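Local coordinates for protein deadlock (Drosophila melanogaster, PDB 5XYV) that joins the Rhino-Deadlock-Cutoff complex through this N-terminal domain, which binds Rhino directly, and is required for oogenesis and germline maintenance in the fly, at residues D5-M9 with S10-S14; S14-Q17 with H18-T21; T35-K38 with G39-E42. All blocks are in the same frame, centred on the assembly; numbering follows the deposited sequence.

Interaction 1: residues D5-M9 with S10-S14; sequences DKIRM and SQKLS
The polar contacts centre on Arg8, at the N-cap of helix 9-23, and Gln11, three residues on. Gln11 OE1 accepts the backbone N-H of Arg8 in its carbonyl plane, at 3.1 Å from Arg8 N, though the N-H is bent at 141°. The same amide is stacked against the Arg8 guanidinium with the planes 17° apart, Gln11 CD 3.4 Å above one face and offset toward its rim. The bend of the arginine at chi3 (-57°) folds the guanidinium back over the amide. Ser10 OG lies at the guanidinium's edge, near its plane; a water 2.6 Å from Ser10 OG also takes a weak bond from Arg8 NH1. A second water accepts from Lys12 NZ at 2.8 Å and sits 3.0 Å from Ile7 O. The backbone starts its helical pattern here: Lys12 N binds Arg8 O, and Leu13 N reaches Met9 O at 3.0 Å.

Among apolar contacts, Ile7 CG2 packs on Lys12 CG at 3.9 Å. Ile7, branched and hydrophobic, suits this buried place, which Trp44 of helix 30-45 and Ile39 of the Rhino chain help to cover. Met9 SD approaches Leu13 CD2 one turn along, at 4.2 Å.

A glutamine side chain returning to the N-cap N-H supplies one half of a capping box, the reciprocal half being absent because arginine has no side-chain acceptor; the arrangement is characteristic of a helix N terminus.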
loop_
_atom_site.group_PDB
_atom_site.type_symbol
_atom_site.label_atom_id
_atom_site.label_comp_id
_atom_site.label_asym_id
_atom_site.label_seq_id
_atom_site.Cartn_x
_atom_site.Cartn_y
_atom_site.Cartn_z
ATOM N N ASP C 5 -8.862 0.192 18.152
ATOM C CA ASP C 5 -9.482 0.809 19.322
ATOM C C ASP C 5 -9.069 0.162 20.614
ATOM O O ASP C 5 -9.169 0.790 21.673
ATOM C CB ASP C 5 -11.011 0.768 19.239
ATOM C CG ASP C 5 -11.558 1.642 18.138
ATOM O OD1 ASP C 5 -11.733 2.857 18.366
ATOM O OD2 ASP C 5 -11.845 1.098 17.057
ATOM N N LYS C 6 -8.628 -1.092 20.549
ATOM C CA LYS C 6 -8.172 -1.779 21.758
ATOM C C LYS C 6 -6.708 -1.404 22.084
ATOM O O LYS C 6 -6.134 -1.878 23.067
ATOM C CB LYS C 6 -8.381 -3.311 21.615
ATOM C CG LYS C 6 -7.191 -4.109 21.132
ATOM C CD LYS C 6 -7.662 -5.397 20.467
ATOM C CE LYS C 6 -6.561 -6.443 20.471
ATOM N NZ LYS C 6 -6.965 -7.663 19.721
ATOM N N ILE C 7 -6.130 -0.509 21.286
ATOM C CA ILE C 7 -4.776 -0.050 21.549
ATOM C C ILE C 7 -4.705 1.159 22.482
ATOM O O ILE C 7 -5.188 2.264 22.178
ATOM C CB ILE C 7 -4.035 0.290 20.269
ATOM C CG1 ILE C 7 -3.818 -0.990 19.471
ATOM C CG2 ILE C 7 -2.692 0.921 20.589
ATOM C CD1 ILE C 7 -3.488 -0.727 18.025
ATOM N N ARG C 8 -4.068 0.892 23.618
ATOM C CA ARG C 8 -3.822 1.784 24.743
ATOM C C ARG C 8 -3.046 3.047 24.375
ATOM O O ARG C 8 -2.193 2.995 23.501
ATOM C CB ARG C 8 -3.011 0.986 25.761
ATOM C CG ARG C 8 -3.370 1.112 27.173
ATOM C CD ARG C 8 -2.488 0.140 27.943
ATOM N NE ARG C 8 -2.694 -1.200 27.419
ATOM C CZ ARG C 8 -1.742 -2.077 27.148
ATOM N NH1 ARG C 8 -0.468 -1.801 27.386
ATOM N NH2 ARG C 8 -2.083 -3.247 26.644
ATOM N N MET C 9 -3.285 4.157 25.068
ATOM C CA MET C 9 -2.480 5.357 24.827
ATOM C C MET C 9 -1.009 5.096 25.136
ATOM O O MET C 9 -0.139 5.506 24.381
ATOM C CB MET C 9 -3.003 6.549 25.635
ATOM C CG MET C 9 -2.219 7.870 25.421
ATOM S SD MET C 9 -2.046 8.400 23.681
ATOM C CE MET C 9 -3.743 8.794 23.246
ATOM N N SER C 10 -0.743 4.381 26.223
ATOM C CA SER C 10 0.622 4.109 26.653
ATOM C C SER C 10 1.381 3.340 25.587
ATOM O O SER C 10 2.584 3.511 25.424
ATOM C CB SER C 10 0.623 3.348 27.987
ATOM O OG SER C 10 0.095 2.048 27.848
ATOM N N GLN C 11 0.668 2.490 24.860
ATOM C CA GLN C 11 1.247 1.767 23.736
ATOM C C GLN C 11 1.614 2.635 22.543
ATOM O O GLN C 11 2.651 2.409 21.890
ATOM C CB GLN C 11 0.288 0.662 23.283
ATOM C CG GLN C 11 0.307 -0.531 24.192
ATOM C CD GLN C 11 -0.698 -1.562 23.775
ATOM O OE1 GLN C 11 -1.834 -1.238 23.456
ATOM N NE2 GLN C 11 -0.255 -2.798 23.673
ATOM N N LYS C 12 0.744 3.586 22.214
ATOM C CA LYS C 12 1.054 4.513 21.143
ATOM C C LYS C 12 2.259 5.398 21.503
ATOM O O LYS C 12 3.112 5.679 20.666
ATOM C CB LYS C 12 -0.157 5.371 20.819
ATOM C CG LYS C 12 -1.372 4.600 20.358
ATOM C CD LYS C 12 -2.623 5.454 20.552
ATOM C CE LYS C 12 -3.846 4.716 20.077
ATOM N NZ LYS C 12 -5.079 5.492 20.322
ATOM N N LEU C 13 2.339 5.828 22.751
ATOM C CA LEU C 13 3.482 6.645 23.167
ATOM C C LEU C 13 4.823 5.878 23.052
ATOM O O LEU C 13 5.834 6.457 22.669
ATOM C CB LEU C 13 3.279 7.164 24.602
ATOM C CG LEU C 13 2.103 8.135 24.777
ATOM C CD1 LEU C 13 2.112 8.840 26.137
ATOM C CD2 LEU C 13 2.038 9.138 23.639
ATOM N N SER C 14 4.817 4.585 23.369
ATOM C CA SER C 14 5.995 3.744 23.228
ATOM C C SER C 14 6.423 3.650 21.770
ATOM O O SER C 14 7.612 3.778 21.441
ATOM C CB SER C 14 5.717 2.348 23.785
ATOM O OG SER C 14 5.423 2.431 25.161
HETATM O O HOH W 1 -6.881 3.446 19.957
HETATM O O HOH W 2 1.683 0.042 27.451
#

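Interaction 2: residues S14-Q17 with H18-T21; sequences SCWQ and HILT
Trp16 and Leu20 form a one-turn, i to i+4 side-chain contact in the middle of helix 9-23, the first helix of a helical hairpin whose partner, helix 30-45, meets the indole through Phe36, Phe37 and Phe40. Leu20 CG sits over one face of the indole, 4.0 Å from the centroid of the five-membered ring, a CH-pi contact, while Leu20 CD1 reaches Trp16 NE1 at 3.4 Å. A chi1 of -178° swings the indole so that Leu20 covers this face over the pyrrole part, while Ile19 CD1 approaches obliquely on the same side, 3.9 Å from Trp16 CE3. Were Trp16 replaced by alanine, the indole that Leu20 and Ile19 pack on would be gone, which would probably open a gap toward helix 30-45.

A different side of the helix serves Rhino. The His18 ring lies with one face over Ser14 O, 3.3 Å from that oxygen to the ring plane; its ND1 accepts from the backbone N of Ala41 of the Rhino chain, and Phe6 of that chain stacks on it. Thr21 closes the segment by a double grip on one carbonyl: Gln17 O takes both Thr21 N at 2.8 Å and Thr21 OG1 at 2.9 Å, from opposite faces of its plane.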
loop_
_atom_site.group_PDB
_atom_site.type_symbol
_atom_site.label_atom_id
_atom_site.label_comp_id
_atom_site.label_asym_id
_atom_site.label_seq_id
_atom_site.Cartn_x
_atom_site.Cartn_y
_atom_site.Cartn_z
ATOM N N SER C 14 4.817 4.585 23.369
ATOM C CA SER C 14 5.995 3.744 23.228
ATOM C C SER C 14 6.423 3.650 21.770
ATOM O O SER C 14 7.612 3.778 21.441
ATOM C CB SER C 14 5.717 2.348 23.785
ATOM O OG SER C 14 5.423 2.431 25.161
ATOM N N CYS C 15 5.446 3.448 20.899
ATOM C CA CYS C 15 5.694 3.435 19.467
ATOM C C CYS C 15 6.231 4.778 18.991
ATOM O O CYS C 15 7.099 4.816 18.134
ATOM C CB CYS C 15 4.419 3.071 18.681
ATOM S SG CYS C 15 3.898 1.364 18.853
ATOM N N TRP C 16 5.736 5.872 19.571
ATOM C CA TRP C 16 6.270 7.184 19.229
ATOM C C TRP C 16 7.721 7.252 19.627
ATOM O O TRP C 16 8.558 7.739 18.879
ATOM C CB TRP C 16 5.487 8.319 19.910
ATOM C CG TRP C 16 5.981 9.699 19.536
ATOM C CD1 TRP C 16 6.566 10.627 20.363
ATOM C CD2 TRP C 16 5.934 10.303 18.233
ATOM N NE1 TRP C 16 6.877 11.770 19.652
ATOM C CE2 TRP C 16 6.502 11.593 18.341
ATOM C CE3 TRP C 16 5.470 9.877 16.980
ATOM C CZ2 TRP C 16 6.607 12.458 17.248
ATOM C CZ3 TRP C 16 5.587 10.738 15.897
ATOM C CH2 TRP C 16 6.143 12.009 16.039
ATOM N N GLN C 17 8.022 6.730 20.808
ATOM C CA GLN C 17 9.384 6.769 21.314
ATOM C C GLN C 17 10.311 5.952 20.400
ATOM O O GLN C 17 11.484 6.299 20.214
ATOM C CB GLN C 17 9.412 6.254 22.753
ATOM C CG GLN C 17 10.537 6.780 23.591
ATOM C CD GLN C 17 10.530 8.302 23.683
ATOM O OE1 GLN C 17 9.474 8.937 23.803
ATOM N NE2 GLN C 17 11.712 8.895 23.591
ATOM N N HIS C 18 9.763 4.881 19.823
ATOM C CA HIS C 18 10.469 4.082 18.809
ATOM C C HIS C 18 10.822 4.907 17.580
ATOM O O HIS C 18 11.945 4.837 17.075
ATOM C CB HIS C 18 9.623 2.874 18.362
ATOM C CG HIS C 18 9.432 1.840 19.421
ATOM N ND1 HIS C 18 8.427 0.894 19.368
ATOM C CD2 HIS C 18 10.129 1.585 20.557
ATOM C CE1 HIS C 18 8.508 0.111 20.427
ATOM N NE2 HIS C 18 9.531 0.507 21.162
ATOM N N ILE C 19 9.842 5.648 17.072
ATOM C CA ILE C 19 10.082 6.540 15.944
ATOM C C ILE C 19 11.166 7.575 16.296
ATOM O O ILE C 19 12.083 7.800 15.512
ATOM C CB ILE C 19 8.793 7.255 15.500
ATOM C CG1 ILE C 19 7.799 6.242 14.932
ATOM C CG2 ILE C 19 9.093 8.360 14.479
ATOM C CD1 ILE C 19 6.458 6.823 14.684
ATOM N N LEU C 20 11.076 8.175 17.474
ATOM C CA LEU C 20 12.096 9.125 17.911
ATOM C C LEU C 20 13.479 8.483 18.038
ATOM O O LEU C 20 14.458 9.053 17.618
ATOM C CB LEU C 20 11.701 9.775 19.241
ATOM C CG LEU C 20 10.403 10.600 19.215
ATOM C CD1 LEU C 20 10.038 11.101 20.616
ATOM C CD2 LEU C 20 10.542 11.754 18.264
ATOM N N THR C 21 13.573 7.289 18.600
ATOM C CA THR C 21 14.868 6.626 18.745
ATOM C C THR C 21 15.536 6.341 17.398
ATOM O O THR C 21 16.765 6.329 17.275
ATOM C CB THR C 21 14.703 5.313 19.525
ATOM O OG1 THR C 21 14.217 5.624 20.835
ATOM C CG2 THR C 21 16.030 4.545 19.620
#

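Interaction 3: residues T35-K38 with G39-E42; sequences TFFK and GFLE
Phe36 O is gripped by Phe40 N at 2.8 Å, the shortest polar bond of this turn of helix 30-45, although the N-H is bent at 138°; the same oxygen takes a weak bond from Tyr21 OH of the Rhino chain. Gly39 N to Thr35 O and Leu41 N to Phe37 O, both i to i+4, continue the helix.

Phe37 carries the apolar contact. A chi1 of 179° turns its ring along the helix, toward Leu41 one turn on, whose CG is 4.3 Å from the ring centroid and 22° off the normal, a CH-pi approach. The leucine's branched end also puts CD1 3.6 Å from Phe37 CZ. Phe40 meets the same ring obliquely, its CD2 4.0 Å from Phe37 CD1. Large apolar side chains suit this side of the helix, where the rings face helix 9-23 and Leu41 meets Met9.

Away from that seam, Lys38 and Glu42 lie one turn apart. Glu42 OE2 rests 3.5 Å from Lys38 CE, but 4.8 Å from Lys38 NZ, too far for a salt bridge. The chemistry thus implies a two-sided helix: aromatic and aliphatic groups join the hairpin, while opposite charges on a more open side probably attract one another only loosely.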
loop_
_atom_site.group_PDB
_atom_site.type_symbol
_atom_site.label_atom_id
_atom_site.label_comp_id
_atom_site.label_asym_id
_atom_site.label_seq_id
_atom_site.Cartn_x
_atom_site.Cartn_y
_atom_site.Cartn_z
ATOM N N THR C 35 3.878 18.628 15.019
ATOM C CA THR C 35 2.809 18.429 14.019
ATOM C C THR C 35 2.693 16.967 13.628
ATOM O O THR C 35 1.597 16.449 13.502
ATOM C CB THR C 35 3.004 19.266 12.724
ATOM O OG1 THR C 35 4.130 18.783 11.994
ATOM C CG2 THR C 35 3.171 20.712 13.043
ATOM N N PHE C 36 3.829 16.316 13.437
ATOM C CA PHE C 36 3.866 14.885 13.187
ATOM C C PHE C 36 3.268 14.084 14.333
ATOM O O PHE C 36 2.581 13.090 14.102
ATOM C CB PHE C 36 5.306 14.421 12.939
ATOM C CG PHE C 36 5.770 14.670 11.551
ATOM C CD1 PHE C 36 4.906 14.481 10.486
ATOM C CD2 PHE C 36 7.055 15.100 11.303
ATOM C CE1 PHE C 36 5.323 14.730 9.196
ATOM C CE2 PHE C 36 7.480 15.334 10.020
ATOM C CZ PHE C 36 6.618 15.157 8.970
ATOM N N PHE C 37 3.524 14.513 15.562
ATOM C CA PHE C 37 2.972 13.810 16.711
ATOM C C PHE C 37 1.450 13.924 16.746
ATOM O O PHE C 37 0.755 12.950 17.060
ATOM C CB PHE C 37 3.566 14.330 18.019
ATOM C CG PHE C 37 3.011 13.646 19.238
ATOM C CD1 PHE C 37 3.249 12.295 19.456
ATOM C CD2 PHE C 37 2.246 14.352 20.169
ATOM C CE1 PHE C 37 2.732 11.655 20.575
ATOM C CE2 PHE C 37 1.733 13.733 21.284
ATOM C CZ PHE C 37 1.972 12.379 21.491
ATOM N N LYS C 38 0.938 15.105 16.420
ATOM C CA LYS C 38 -0.504 15.322 16.382
ATOM C C LYS C 38 -1.186 14.464 15.311
ATOM O O LYS C 38 -2.280 13.954 15.516
ATOM C CB LYS C 38 -0.812 16.801 16.143
ATOM C CG LYS C 38 -2.302 17.140 16.167
ATOM C CD LYS C 38 -2.498 18.639 16.018
ATOM C CE LYS C 38 -3.958 19.042 16.065
ATOM N NZ LYS C 38 -4.054 20.518 15.899
ATOM N N GLY C 39 -0.536 14.310 14.169
ATOM C CA GLY C 39 -1.053 13.443 13.132
ATOM C C GLY C 39 -0.840 11.969 13.464
ATOM O O GLY C 39 -1.580 11.105 13.002
ATOM N N PHE C 40 0.178 11.676 14.264
ATOM C CA PHE C 40 0.403 10.300 14.717
ATOM C C PHE C 40 -0.738 9.820 15.597
ATOM O O PHE C 40 -1.175 8.691 15.485
ATOM C CB PHE C 40 1.732 10.215 15.463
ATOM C CG PHE C 40 1.907 8.959 16.265
ATOM C CD1 PHE C 40 2.200 7.744 15.636
ATOM C CD2 PHE C 40 1.814 8.991 17.645
ATOM C CE1 PHE C 40 2.375 6.575 16.390
ATOM C CE2 PHE C 40 2.022 7.833 18.401
ATOM C CZ PHE C 40 2.289 6.623 17.765
ATOM N N LEU C 41 -1.221 10.676 16.481
ATOM C CA LEU C 41 -2.307 10.291 17.371
ATOM C C LEU C 41 -3.641 10.184 16.637
ATOM O O LEU C 41 -4.427 9.264 16.883
ATOM C CB LEU C 41 -2.426 11.274 18.526
ATOM C CG LEU C 41 -1.304 11.185 19.555
ATOM C CD1 LEU C 41 -1.506 12.262 20.588
ATOM C CD2 LEU C 41 -1.264 9.805 20.198
ATOM N N GLU C 42 -3.865 11.116 15.717
ATOM C CA GLU C 42 -5.042 11.109 14.868
ATOM C C GLU C 42 -5.081 9.888 13.929
ATOM O O GLU C 42 -6.160 9.484 13.502
ATOM C CB GLU C 42 -5.115 12.426 14.058
ATOM C CG GLU C 42 -5.357 13.669 14.926
ATOM C CD GLU C 42 -5.190 14.997 14.190
ATOM O OE1 GLU C 42 -4.804 14.992 13.001
ATOM O OE2 GLU C 42 -5.391 16.055 14.829
#

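From the N terminus, interaction 1 comes first: the segment before helix 9-23 runs straight into it, Met9 being its first residue, and is fastened to its opening turn. Interaction 2 follows at once, sharing Ser14 and carrying the same helix onward, so the two are consecutive and neither nests nor crosses. After the turn that reverses the chain, interaction 3 lies within helix 30-45. Each is local, between residues three to five apart, and closes no long loop; the hairpin is closed between them. Met9 and Leu13 of interaction 1 touch Leu41 and Phe37, and Trp16 of interaction 2 packs on the Phe residues of interaction 3. All three contacts also have residues facing the Rhino chain, joining fold and interface.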